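Local coordinates for transglutaminase-like domain-containing protein (Streptococcus suis, PDB 4XZ7) that probably catalyses transglutaminase-type acyl transfer and, as a virulence factor of the bacterium, helps it resist phagocytosis, at residues 287-292 against 314-319. Sequence-based numbering, arbitrary orientation.
Sequences GKNAEG and FITGNK
Asn289 and Glu291 lie in a type I beta turn, from Asn289 to Gly292, that links antiparallel strands 282-288 and 294-302 of the transglutaminase-like domain, and both reach toward Thr316 in the long loop after strand 305-309. The turn is closed by Gly292 N bonding to Asn289 O at 3.1 Å. Gly292 suits its last position because, with phi at 83°, a side chain would press on the carbonyl oxygen of Glu291. Both branches of Thr316 lie against the turn. Its methyl, CG2, is anti to its backbone N and packs against the aliphatic part of Glu291, with CG2 3.4 Å from Glu291 CG. Its hydroxyl runs alongside the amide of Asn289, the nearest approach being Thr316 OG1 to Asn289 ND2 at 3.6 Å, too long to count as a hydrogen bond. Glu291 bends at chi2 (-75°), which lays its carboxylate alongside the methyl and close to Asn318. There Glu291 OE2 lies 3.6 Å from both Asn318 CB and Asn318 O; the latter pair, two acceptors, cannot bond and probably repel weakly. The Glu291 and Asn318 side chains cross at about a right angle. Around the turn, Lys288 forms a salt bridge with Glu351, and Ala290 O accepts a hydrogen bond from Arg352, tying this end of the sheet to the chain leading into strand 354-357. With 160 Å² buried and no hydrogen bond or salt bridge across it, this light surface contact rests on van der Waals touches, the closest between methylene and methyl: shape, not polar pairing, joins turn and loop.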
loop_
_atom_site.group_PDB
_atom_site.type_symbol
_atom_site.label_atom_id
_atom_site.label_comp_id
_atom_site.label_asym_id
_atom_site.label_seq_id
_atom_site.Cartn_x
_atom_site.Cartn_y
_atom_site.Cartn_z
ATOM N N GLY B 287 -26.327 -0.007 -8.721
ATOM C CA GLY B 287 -27.612 0.261 -8.122
ATOM C C GLY B 287 -27.670 -0.502 -6.822
ATOM O O GLY B 287 -26.659 -0.642 -6.121
ATOM N N LYS B 288 -28.843 -1.014 -6.492
ATOM C CA LYS B 288 -28.961 -1.784 -5.267
ATOM C C LYS B 288 -29.667 -3.115 -5.467
ATOM O O LYS B 288 -30.560 -3.240 -6.314
ATOM C CB LYS B 288 -29.677 -0.968 -4.190
ATOM C CG LYS B 288 -28.818 0.186 -3.687
ATOM C CD LYS B 288 -29.366 0.826 -2.437
ATOM C CE LYS B 288 -28.418 1.920 -1.952
ATOM N NZ LYS B 288 -28.806 2.433 -0.611
ATOM N N ASN B 289 -29.218 -4.095 -4.680
ATOM C CA ASN B 289 -29.844 -5.405 -4.534
ATOM C C ASN B 289 -31.334 -5.336 -4.373
ATOM O O ASN B 289 -31.867 -4.302 -3.983
ATOM C CB ASN B 289 -29.298 -6.132 -3.299
ATOM C CG ASN B 289 -28.721 -7.463 -3.632
ATOM O OD1 ASN B 289 -28.885 -7.950 -4.749
ATOM N ND2 ASN B 289 -28.033 -8.072 -2.672
ATOM N N ALA B 290 -31.992 -6.469 -4.602
ATOM C CA ALA B 290 -33.380 -6.624 -4.208
ATOM C C ALA B 290 -33.465 -6.704 -2.678
ATOM O O ALA B 290 -34.553 -6.633 -2.114
ATOM C CB ALA B 290 -33.995 -7.854 -4.861
ATOM N N GLU B 291 -32.313 -6.835 -2.019
ATOM C CA GLU B 291 -32.227 -6.748 -0.555
ATOM C C GLU B 291 -31.680 -5.400 -0.068
ATOM O O GLU B 291 -31.287 -5.268 1.085
ATOM C CB GLU B 291 -31.337 -7.867 0.005
ATOM C CG GLU B 291 -31.694 -9.261 -0.463
ATOM C CD GLU B 291 -32.942 -9.822 0.207
ATOM O OE1 GLU B 291 -33.044 -9.742 1.451
ATOM O OE2 GLU B 291 -33.822 -10.352 -0.513
ATOM N N GLY B 292 -31.625 -4.405 -0.943
ATOM C CA GLY B 292 -31.135 -3.100 -0.543
ATOM C C GLY B 292 -29.627 -2.885 -0.525
ATOM O O GLY B 292 -29.168 -1.761 -0.276
ATOM N N PHE B 314 -26.528 -15.450 -7.800
ATOM C CA PHE B 314 -26.520 -16.550 -6.824
ATOM C C PHE B 314 -26.260 -16.086 -5.392
ATOM O O PHE B 314 -26.187 -16.897 -4.468
ATOM C CB PHE B 314 -25.445 -17.571 -7.214
ATOM C CG PHE B 314 -24.135 -16.937 -7.583
ATOM C CD1 PHE B 314 -23.344 -16.341 -6.621
ATOM C CD2 PHE B 314 -23.713 -16.911 -8.899
ATOM C CE1 PHE B 314 -22.167 -15.732 -6.962
ATOM C CE2 PHE B 314 -22.515 -16.314 -9.248
ATOM C CZ PHE B 314 -21.749 -15.721 -8.289
ATOM N N ILE B 315 -26.095 -14.786 -5.208
ATOM C CA ILE B 315 -25.732 -14.240 -3.901
ATOM C C ILE B 315 -26.845 -14.319 -2.856
ATOM O O ILE B 315 -26.612 -14.696 -1.710
ATOM C CB ILE B 315 -25.315 -12.778 -4.036
ATOM C CG1 ILE B 315 -24.084 -12.690 -4.925
ATOM C CG2 ILE B 315 -25.067 -12.154 -2.662
ATOM C CD1 ILE B 315 -23.795 -11.311 -5.422
ATOM N N THR B 316 -28.057 -13.974 -3.261
ATOM C CA THR B 316 -29.129 -13.763 -2.299
ATOM C C THR B 316 -29.977 -15.007 -2.044
ATOM O O THR B 316 -30.659 -15.486 -2.937
ATOM C CB THR B 316 -30.053 -12.626 -2.764
ATOM O OG1 THR B 316 -29.286 -11.423 -2.946
ATOM C CG2 THR B 316 -31.124 -12.390 -1.729
ATOM N N GLY B 317 -29.935 -15.516 -0.816
ATOM C CA GLY B 317 -30.764 -16.646 -0.423
ATOM C C GLY B 317 -32.264 -16.367 -0.422
ATOM O O GLY B 317 -33.077 -17.287 -0.530
ATOM N N ASN B 318 -32.647 -15.101 -0.298
ATOM C CA ASN B 318 -34.064 -14.754 -0.165
ATOM C C ASN B 318 -34.703 -14.300 -1.469
ATOM O O ASN B 318 -34.133 -13.497 -2.207
ATOM C CB ASN B 318 -34.243 -13.673 0.906
ATOM C CG ASN B 318 -34.199 -14.240 2.315
ATOM O OD1 ASN B 318 -35.233 -14.576 2.894
ATOM N ND2 ASN B 318 -32.998 -14.362 2.867
ATOM N N LYS B 319 -35.898 -14.815 -1.739
ATOM C CA LYS B 319 -36.581 -14.538 -2.993
ATOM C C LYS B 319 -37.522 -13.350 -2.869
ATOM O O LYS B 319 -37.906 -12.967 -1.757
ATOM C CB LYS B 319 -37.340 -15.779 -3.457
#